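Local coordinates for putative uncharacterized protein (PDB 4IVF) that binds two glutathione molecules per subunit and is probably a glutathione transferase of the Ure2p-like kind, at residues 93-107 / 169-181. Residues are numbered along the deposited sequence; the frame is centred on the assembly and turned at random.
Sequences HKFSYPAGTAEYYKT and LVGDRYTVADFAL
F95 and T175 bring the two backbones together, their CA atoms 4.7 Å apart, where the loop leading to helix 102-131 passes the N-terminal end of helix 176-185. Two CA-H...O contacts join them, F95 CA to Y174 O and T175 CA to F95 O, and a water donates to F95 O and accepts from V176 N. The Y97 ring is sandwiched between R173 and E103. The R173 guanidinium stacks flat on one face, centres 4.0 Å apart and planes at 21°, a cation-pi arrangement, with R173 CD over the same face; E103 CB covers the opposite face. The bend at chi3 (61°) folds the R173 chain over the ring, while NH1 donates to S96 O at 3.2 Å and NE and NH2 both grip D172 OD1 side-on, fixing the rotation of the guanidinium. Y97 OH donates to V170 O (2.9 Å) from above the carbonyl plane and weakly accepts from D172 N, pinning the type II' turn 170-173. This turn leads into the N-capping box of T175 and D178 in the all-helical C-terminal domain of the GST fold: D178 OD1 accepts from T175 N at 2.9 Å. T107 and T175 meet tip to tip, OG1 of T107 3.6 Å from CG2 of T175, and the V170 side chain crosses that of T107 at about a right angle, its CG2 against T107 OG1. F95 CD1 touches F179 CE2 at 4.1 Å, beside V27 of helix 16-27 in the thioredoxin-like domain.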
ATOM      1  N   HIS F  93     -11.588  13.414  14.842  1.00 31.54           N
ATOM      2  CA  HIS F  93     -11.066  12.098  15.216  1.00 30.69           C
ATOM      3  C   HIS F  93     -12.158  11.087  15.556  1.00 29.34           C
ATOM      4  O   HIS F  93     -11.995  10.263  16.457  1.00 29.09           O
ATOM      5  CB  HIS F  93     -10.056  12.228  16.365  1.00 22.26           C
ATOM      6  CG  HIS F  93      -8.853  13.032  15.996  1.00 24.84           C
ATOM      7  ND1 HIS F  93      -8.462  14.152  16.692  1.00 25.24           N
ATOM      8  CD2 HIS F  93      -7.973  12.899  14.974  1.00 28.21           C
ATOM      9  CE1 HIS F  93      -7.383  14.665  16.128  1.00 30.15           C
ATOM     10  NE2 HIS F  93      -7.065  13.923  15.084  1.00 30.40           N
ATOM     11  N   LYS F  94     -13.269  11.157  14.826  1.00 24.54           N
ATOM     12  CA  LYS F  94     -14.361  10.206  14.983  1.00 24.08           C
ATOM     13  C   LYS F  94     -14.034   8.873  14.307  1.00 21.69           C
ATOM     14  O   LYS F  94     -14.615   7.838  14.628  1.00 22.66           O
ATOM     15  CB  LYS F  94     -15.657  10.780  14.403  1.00 28.56           C
ATOM     16  CG  LYS F  94     -16.287  11.876  15.251  1.00 43.45           C
ATOM     17  CD  LYS F  94     -17.677  12.241  14.736  1.00 55.44           C
ATOM     18  CE  LYS F  94     -18.372  13.264  15.633  1.00 62.33           C
ATOM     19  NZ  LYS F  94     -17.729  14.606  15.561  1.00 65.46           N
ATOM     20  N   PHE F  95     -13.098   8.908  13.372  1.00 18.59           N
ATOM     21  CA  PHE F  95     -12.741   7.732  12.595  1.00 21.36           C
ATOM     22  C   PHE F  95     -11.247   7.715  12.340  1.00 20.51           C
ATOM     23  O   PHE F  95     -10.792   7.196  11.323  1.00 21.55           O
ATOM     24  CB  PHE F  95     -13.488   7.728  11.250  1.00 18.09           C
ATOM     25  CG  PHE F  95     -14.980   7.760  11.388  1.00 18.15           C
ATOM     26  CD1 PHE F  95     -15.688   6.599  11.649  1.00 19.66           C
ATOM     27  CD2 PHE F  95     -15.676   8.948  11.259  1.00 20.31           C
ATOM     28  CE1 PHE F  95     -17.067   6.626  11.779  1.00 20.99           C
ATOM     29  CE2 PHE F  95     -17.054   8.984  11.395  1.00 28.33           C
ATOM     30  CZ  PHE F  95     -17.750   7.825  11.653  1.00 21.74           C
ATOM     31  N   SER F  96     -10.492   8.312  13.252  1.00 16.04           N
ATOM     32  CA  SER F  96      -9.043   8.425  13.108  1.00 15.47           C
ATOM     33  C   SER F  96      -8.453   8.843  14.430  1.00 16.30           C
ATOM     34  O   SER F  96      -9.166   9.278  15.332  1.00 26.68           O
ATOM     35  CB  SER F  96      -8.665   9.451  12.024  1.00 16.60           C
ATOM     36  OG  SER F  96      -9.159  10.746  12.336  1.00 19.23           O
ATOM     37  N   TYR F  97      -7.141   8.711  14.544  1.00 22.49           N
ATOM     38  CA  TYR F  97      -6.445   9.060  15.771  1.00 19.89           C
ATOM     39  C   TYR F  97      -5.574  10.281  15.537  1.00 20.62           C
ATOM     40  O   TYR F  97      -5.196  10.554  14.405  1.00 21.71           O
ATOM     41  CB  TYR F  97      -5.601   7.878  16.231  1.00 16.25           C
ATOM     42  CG  TYR F  97      -6.446   6.753  16.760  1.00 15.87           C
ATOM     43  CD1 TYR F  97      -6.838   6.731  18.094  1.00 17.02           C
ATOM     44  CD2 TYR F  97      -6.875   5.721  15.926  1.00 14.66           C
ATOM     45  CE1 TYR F  97      -7.614   5.724  18.586  1.00 17.01           C
ATOM     46  CE2 TYR F  97      -7.659   4.704  16.413  1.00 17.32           C
ATOM     47  CZ  TYR F  97      -8.022   4.707  17.754  1.00 23.75           C
ATOM     48  OH  TYR F  97      -8.809   3.699  18.269  1.00 23.32           O
ATOM     49  N   PRO F  98      -5.261  11.026  16.606  1.00 22.81           N
ATOM     50  CA  PRO F  98      -4.407  12.207  16.448  1.00 23.81           C
ATOM     51  C   PRO F  98      -3.065  11.840  15.833  1.00 24.66           C
ATOM     52  O   PRO F  98      -2.487  10.804  16.182  1.00 21.24           O
ATOM     53  CB  PRO F  98      -4.207  12.687  17.889  1.00 21.79           C
ATOM     54  CG  PRO F  98      -5.454  12.252  18.590  1.00 22.23           C
ATOM     55  CD  PRO F  98      -5.804  10.916  17.970  1.00 20.79           C
ATOM     56  N   ALA F  99      -2.588  12.688  14.927  1.00 26.44           N
ATOM     57  CA  ALA F  99      -1.316  12.476  14.245  1.00 28.34           C
ATOM     58  C   ALA F  99      -0.177  12.356  15.255  1.00 26.43           C
ATOM     59  O   ALA F  99      -0.139  13.086  16.238  1.00 22.19           O
ATOM     60  CB  ALA F  99      -1.050  13.618  13.268  1.00 33.31           C
ATOM     61  N   GLY F 100       0.739  11.423  15.014  1.00 22.79           N
ATOM     62  CA  GLY F 100       1.860  11.210  15.914  1.00 22.89           C
ATOM     63  C   GLY F 100       1.683  10.156  17.003  1.00 21.65           C
ATOM     64  O   GLY F 100       2.660   9.753  17.640  1.00 22.73           O
ATOM     65  N   THR F 101       0.451   9.705  17.230  1.00 20.50           N
ATOM     66  CA  THR F 101       0.191   8.729  18.292  1.00 22.26           C
ATOM     67  C   THR F 101       0.405   7.293  17.827  1.00 21.58           C
ATOM     68  O   THR F 101       0.342   6.996  16.629  1.00 18.82           O
ATOM     69  CB  THR F 101      -1.242   8.832  18.846  1.00 20.10           C
ATOM     70  OG1 THR F 101      -2.174   8.492  17.814  1.00 18.63           O
ATOM     71  CG2 THR F 101      -1.534  10.237  19.367  1.00 21.33           C
ATOM     72  N   ALA F 102       0.636   6.399  18.785  1.00 21.69           N
ATOM     73  CA  ALA F 102       0.818   4.984  18.486  1.00 17.03           C
ATOM     74  C   ALA F 102      -0.356   4.432  17.682  1.00 15.99           C
ATOM     75  O   ALA F 102      -0.169   3.721  16.696  1.00 15.22           O
ATOM     76  CB  ALA F 102       1.018   4.196  19.758  1.00 17.68           C
ATOM     77  N   GLU F 103      -1.568   4.799  18.082  1.00 16.08           N
ATOM     78  CA  GLU F 103      -2.760   4.351  17.379  1.00 15.30           C
ATOM     79  C   GLU F 103      -2.823   4.894  15.941  1.00 14.69           C
ATOM     80  O   GLU F 103      -3.292   4.214  15.049  1.00 13.92           O
ATOM     81  CB  GLU F 103      -4.034   4.708  18.154  1.00 15.79           C
ATOM     82  CG  GLU F 103      -4.187   4.008  19.528  1.00 24.66           C
ATOM     83  CD  GLU F 103      -3.427   4.708  20.683  1.00 41.53           C
ATOM     84  OE1 GLU F 103      -2.744   5.750  20.469  1.00 38.84           O
ATOM     85  OE2 GLU F 103      -3.525   4.197  21.824  1.00 45.42           O
ATOM     86  N   TYR F 104      -2.360   6.121  15.730  1.00 15.16           N
ATOM     87  CA  TYR F 104      -2.285   6.692  14.391  1.00 16.75           C
ATOM     88  C   TYR F 104      -1.418   5.824  13.484  1.00 16.86           C
ATOM     89  O   TYR F 104      -1.813   5.470  12.365  1.00 13.50           O
ATOM     90  CB  TYR F 104      -1.731   8.118  14.447  1.00 15.69           C
ATOM     91  CG  TYR F 104      -1.378   8.688  13.101  1.00 22.54           C
ATOM     92  CD1 TYR F 104      -2.339   9.315  12.324  1.00 22.50           C
ATOM     93  CD2 TYR F 104      -0.077   8.596  12.599  1.00 28.31           C
ATOM     94  CE1 TYR F 104      -2.026   9.835  11.078  1.00 28.03           C
ATOM     95  CE2 TYR F 104       0.251   9.117  11.350  1.00 25.67           C
ATOM     96  CZ  TYR F 104      -0.731   9.736  10.593  1.00 28.20           C
ATOM     97  OH  TYR F 104      -0.432  10.266   9.355  1.00 25.83           O
ATOM     98  N   TYR F 105      -0.241   5.465  13.987  1.00 14.51           N
ATOM     99  CA  TYR F 105       0.666   4.594  13.250  1.00 17.53           C
ATOM    100  C   TYR F 105       0.201   3.137  13.065  1.00 13.32           C
ATOM    101  O   TYR F 105       0.420   2.552  12.003  1.00 14.28           O
ATOM    102  CB  TYR F 105       2.090   4.703  13.815  1.00 14.91           C
ATOM    103  CG  TYR F 105       2.668   6.058  13.503  1.00 15.64           C
ATOM    104  CD1 TYR F 105       3.025   6.400  12.197  1.00 15.49           C
ATOM    105  CD2 TYR F 105       2.798   7.026  14.493  1.00 21.94           C
ATOM    106  CE1 TYR F 105       3.540   7.664  11.898  1.00 16.34           C
ATOM    107  CE2 TYR F 105       3.308   8.290  14.208  1.00 24.34           C
ATOM    108  CZ  TYR F 105       3.674   8.603  12.911  1.00 27.25           C
ATOM    109  OH  TYR F 105       4.166   9.858  12.639  1.00 27.85           O
ATOM    110  N   LYS F 106      -0.439   2.547  14.069  1.00 17.57           N
ATOM    111  CA  LYS F 106      -0.988   1.209  13.871  1.00 18.36           C
ATOM    112  C   LYS F 106      -2.078   1.231  12.783  1.00 14.93           C
ATOM    113  O   LYS F 106      -2.194   0.287  12.029  1.00 13.68           O
ATOM    114  CB  LYS F 106      -1.556   0.597  15.164  1.00 13.22           C
ATOM    115  CG  LYS F 106      -0.541   0.374  16.299  1.00 26.64           C
ATOM    116  CD  LYS F 106       0.719  -0.383  15.878  1.00 23.85           C
ATOM    117  CE  LYS F 106       0.453  -1.817  15.460  1.00 23.07           C
ATOM    118  NZ  LYS F 106       1.734  -2.598  15.305  1.00 21.21           N
ATOM    119  N   THR F 107      -2.871   2.301  12.737  1.00 16.38           N
ATOM    120  CA  THR F 107      -3.886   2.475  11.704  1.00 20.68           C
ATOM    121  C   THR F 107      -3.214   2.460  10.343  1.00 23.31           C
ATOM    122  O   THR F 107      -3.668   1.796   9.404  1.00 10.84           O
ATOM    123  CB  THR F 107      -4.646   3.814  11.872  1.00 19.33           C
ATOM    124  OG1 THR F 107      -5.474   3.744  13.036  1.00 25.31           O
ATOM    125  CG2 THR F 107      -5.533   4.098  10.660  1.00 14.55           C
ATOM    126  N   LEU F 169     -10.223  -2.796  14.162  1.00 12.81           N
ATOM    127  CA  LEU F 169      -8.820  -3.122  13.942  1.00 12.30           C
ATOM    128  C   LEU F 169      -7.899  -2.332  14.863  1.00 15.40           C
ATOM    129  O   LEU F 169      -6.879  -2.849  15.325  1.00 20.25           O
ATOM    130  CB  LEU F 169      -8.436  -2.849  12.499  1.00 11.47           C
ATOM    131  CG  LEU F 169      -9.037  -3.808  11.482  1.00 16.27           C
ATOM    132  CD1 LEU F 169      -8.596  -3.412  10.065  1.00 15.75           C
ATOM    133  CD2 LEU F 169      -8.615  -5.228  11.825  1.00 17.98           C
ATOM    134  N   VAL F 170      -8.231  -1.072  15.120  1.00 17.02           N
ATOM    135  CA  VAL F 170      -7.418  -0.263  16.032  1.00 15.38           C
ATOM    136  C   VAL F 170      -8.249   0.466  17.079  1.00 15.75           C
ATOM    137  O   VAL F 170      -9.103   1.289  16.748  1.00 15.13           O
ATOM    138  CB  VAL F 170      -6.538   0.763  15.286  1.00 13.51           C
ATOM    139  CG1 VAL F 170      -5.666   1.519  16.272  1.00 13.74           C
ATOM    140  CG2 VAL F 170      -5.672   0.079  14.253  1.00 16.58           C
ATOM    141  N   GLY F 171      -7.988   0.156  18.347  1.00 19.36           N
ATOM    142  CA  GLY F 171      -8.607   0.849  19.464  1.00 16.13           C
ATOM    143  C   GLY F 171     -10.121   0.780  19.559  1.00 22.09           C
ATOM    144  O   GLY F 171     -10.720  -0.292  19.425  1.00 22.22           O
ATOM    145  N   ASP F 172     -10.738   1.936  19.783  1.00 17.14           N
ATOM    146  CA  ASP F 172     -12.174   2.030  20.028  1.00 21.79           C
ATOM    147  C   ASP F 172     -12.954   2.695  18.894  1.00 17.55           C
ATOM    148  O   ASP F 172     -14.045   3.207  19.099  1.00 26.18           O
ATOM    149  CB  ASP F 172     -12.422   2.809  21.322  1.00 19.14           C
ATOM    150  CG  ASP F 172     -11.859   4.228  21.272  1.00 27.17           C
ATOM    151  OD1 ASP F 172     -11.033   4.526  20.383  1.00 21.55           O
ATOM    152  OD2 ASP F 172     -12.241   5.051  22.133  1.00 35.39           O
ATOM    153  N   ARG F 173     -12.405   2.705  17.695  1.00 19.85           N
ATOM    154  CA  ARG F 173     -13.129   3.336  16.604  1.00 17.03           C
ATOM    155  C   ARG F 173     -12.787   2.695  15.270  1.00 15.25           C
ATOM    156  O   ARG F 173     -11.709   2.130  15.102  1.00 18.22           O
ATOM    157  CB  ARG F 173     -12.844   4.846  16.574  1.00 17.53           C
ATOM    158  CG  ARG F 173     -11.463   5.220  16.044  1.00 18.72           C
ATOM    159  CD  ARG F 173     -10.980   6.562  16.597  1.00 21.49           C
ATOM    160  NE  ARG F 173     -10.868   6.496  18.050  1.00 28.52           N
ATOM    161  CZ  ARG F 173     -10.421   7.475  18.829  1.00 34.34           C
ATOM    162  NH1 ARG F 173     -10.011   8.627  18.310  1.00 18.28           N
ATOM    163  NH2 ARG F 173     -10.380   7.288  20.142  1.00 18.91           N
ATOM    164  N   TYR F 174     -13.719   2.765  14.326  1.00 22.23           N
ATOM    165  CA  TYR F 174     -13.400   2.420  12.944  1.00 24.71           C
ATOM    166  C   TYR F 174     -12.432   3.455  12.404  1.00 13.99           C
ATOM    167  O   TYR F 174     -12.553   4.644  12.687  1.00 17.77           O
ATOM    168  CB  TYR F 174     -14.655   2.392  12.071  1.00 24.67           C
ATOM    169  CG  TYR F 174     -15.610   1.270  12.396  1.00 19.80           C
ATOM    170  CD1 TYR F 174     -15.218  -0.059  12.268  1.00 14.44           C
ATOM    171  CD2 TYR F 174     -16.914   1.535  12.815  1.00 16.13           C
ATOM    172  CE1 TYR F 174     -16.093  -1.096  12.558  1.00 14.97           C
ATOM    173  CE2 TYR F 174     -17.795   0.504  13.111  1.00 16.68           C
ATOM    174  CZ  TYR F 174     -17.376  -0.807  12.975  1.00 23.67           C
ATOM    175  OH  TYR F 174     -18.240  -1.838  13.250  1.00 22.00           O
ATOM    176  N   THR F 175     -11.439   2.995  11.663  1.00 13.15           N
ATOM    177  CA  THR F 175     -10.507   3.884  10.999  1.00 16.28           C
ATOM    178  C   THR F 175     -10.485   3.563   9.502  1.00 19.30           C
ATOM    179  O   THR F 175     -11.243   2.700   9.033  1.00 13.42           O
ATOM    180  CB  THR F 175      -9.091   3.707  11.561  1.00 18.00           C
ATOM    181  OG1 THR F 175      -8.698   2.331  11.428  1.00 13.93           O
ATOM    182  CG2 THR F 175      -9.041   4.132  13.037  1.00 15.01           C
ATOM    183  N   VAL F 176      -9.605   4.233   8.760  1.00 15.64           N
ATOM    184  CA  VAL F 176      -9.495   3.986   7.325  1.00 13.49           C
ATOM    185  C   VAL F 176      -9.042   2.546   7.077  1.00 16.15           C
ATOM    186  O   VAL F 176      -9.308   1.978   6.025  1.00 13.67           O
ATOM    187  CB  VAL F 176      -8.523   4.980   6.617  1.00 15.87           C
ATOM    188  CG1 VAL F 176      -9.111   6.386   6.565  1.00 12.78           C
ATOM    189  CG2 VAL F 176      -7.166   5.001   7.303  1.00 17.85           C
ATOM    190  N   ALA F 177      -8.360   1.954   8.050  1.00 14.73           N
ATOM    191  CA  ALA F 177      -7.902   0.585   7.878  1.00 18.21           C
ATOM    192  C   ALA F 177      -9.098  -0.365   7.773  1.00 15.56           C
ATOM    193  O   ALA F 177      -9.126  -1.240   6.916  1.00 16.69           O
ATOM    194  CB  ALA F 177      -6.961   0.176   9.005  1.00 13.80           C
ATOM    195  N   ASP F 178     -10.097  -0.173   8.626  1.00 15.93           N
ATOM    196  CA  ASP F 178     -11.317  -0.977   8.545  1.00 16.44           C
ATOM    197  C   ASP F 178     -12.053  -0.734   7.225  1.00 15.63           C
ATOM    198  O   ASP F 178     -12.513  -1.666   6.571  1.00 16.48           O
ATOM    199  CB  ASP F 178     -12.254  -0.664   9.714  1.00 16.62           C
ATOM    200  CG  ASP F 178     -11.590  -0.848  11.063  1.00 15.52           C
ATOM    201  OD1 ASP F 178     -10.925   0.094  11.539  1.00 14.71           O
ATOM    202  OD2 ASP F 178     -11.730  -1.938  11.647  1.00 24.84           O
ATOM    203  N   PHE F 179     -12.181   0.525   6.837  1.00 13.21           N
ATOM    204  CA  PHE F 179     -12.930   0.823   5.628  1.00 13.22           C
ATOM    205  C   PHE F 179     -12.231   0.298   4.386  1.00 10.88           C
ATOM    206  O   PHE F 179     -12.882  -0.160   3.459  1.00 14.32           O
ATOM    207  CB  PHE F 179     -13.273   2.305   5.557  1.00 16.35           C
ATOM    208  CG  PHE F 179     -14.206   2.740   6.651  1.00 17.85           C
ATOM    209  CD1 PHE F 179     -15.495   2.236   6.711  1.00 13.53           C
ATOM    210  CD2 PHE F 179     -13.785   3.614   7.641  1.00 17.52           C
ATOM    211  CE1 PHE F 179     -16.365   2.610   7.721  1.00 16.58           C
ATOM    212  CE2 PHE F 179     -14.636   3.992   8.655  1.00 17.05           C
ATOM    213  CZ  PHE F 179     -15.939   3.485   8.700  1.00 16.47           C
ATOM    214  N   ALA F 180     -10.904   0.318   4.397  1.00 16.41           N
ATOM    215  CA  ALA F 180     -10.105  -0.284   3.328  1.00 13.84           C
ATOM    216  C   ALA F 180     -10.368  -1.775   3.193  1.00 14.37           C
ATOM    217  O   ALA F 180     -10.612  -2.272   2.088  1.00 11.70           O
ATOM    218  CB  ALA F 180      -8.613  -0.032   3.559  1.00 12.90           C
ATOM    219  N   LEU F 181     -10.298  -2.495   4.310  1.00  9.48           N
ATOM    220  CA  LEU F 181     -10.506  -3.941   4.292  1.00  9.34           C
ATOM    221  C   LEU F 181     -11.929  -4.284   3.822  1.00 10.69           C
ATOM    222  O   LEU F 181     -12.153  -5.245   3.074  1.00 10.24           O
ATOM    223  CB  LEU F 181     -10.230  -4.542   5.682  1.00  9.45           C
ATOM    224  CG  LEU F 181     -10.434  -6.061   5.764  1.00  9.49           C
ATOM    225  CD1 LEU F 181      -9.461  -6.779   4.851  1.00  9.01           C
ATOM    226  CD2 LEU F 181     -10.316  -6.573   7.192  1.00  9.86           C
TER
HETATM  227  O   HOH W   1      -8.522   6.571  10.028  1.00 14.11           O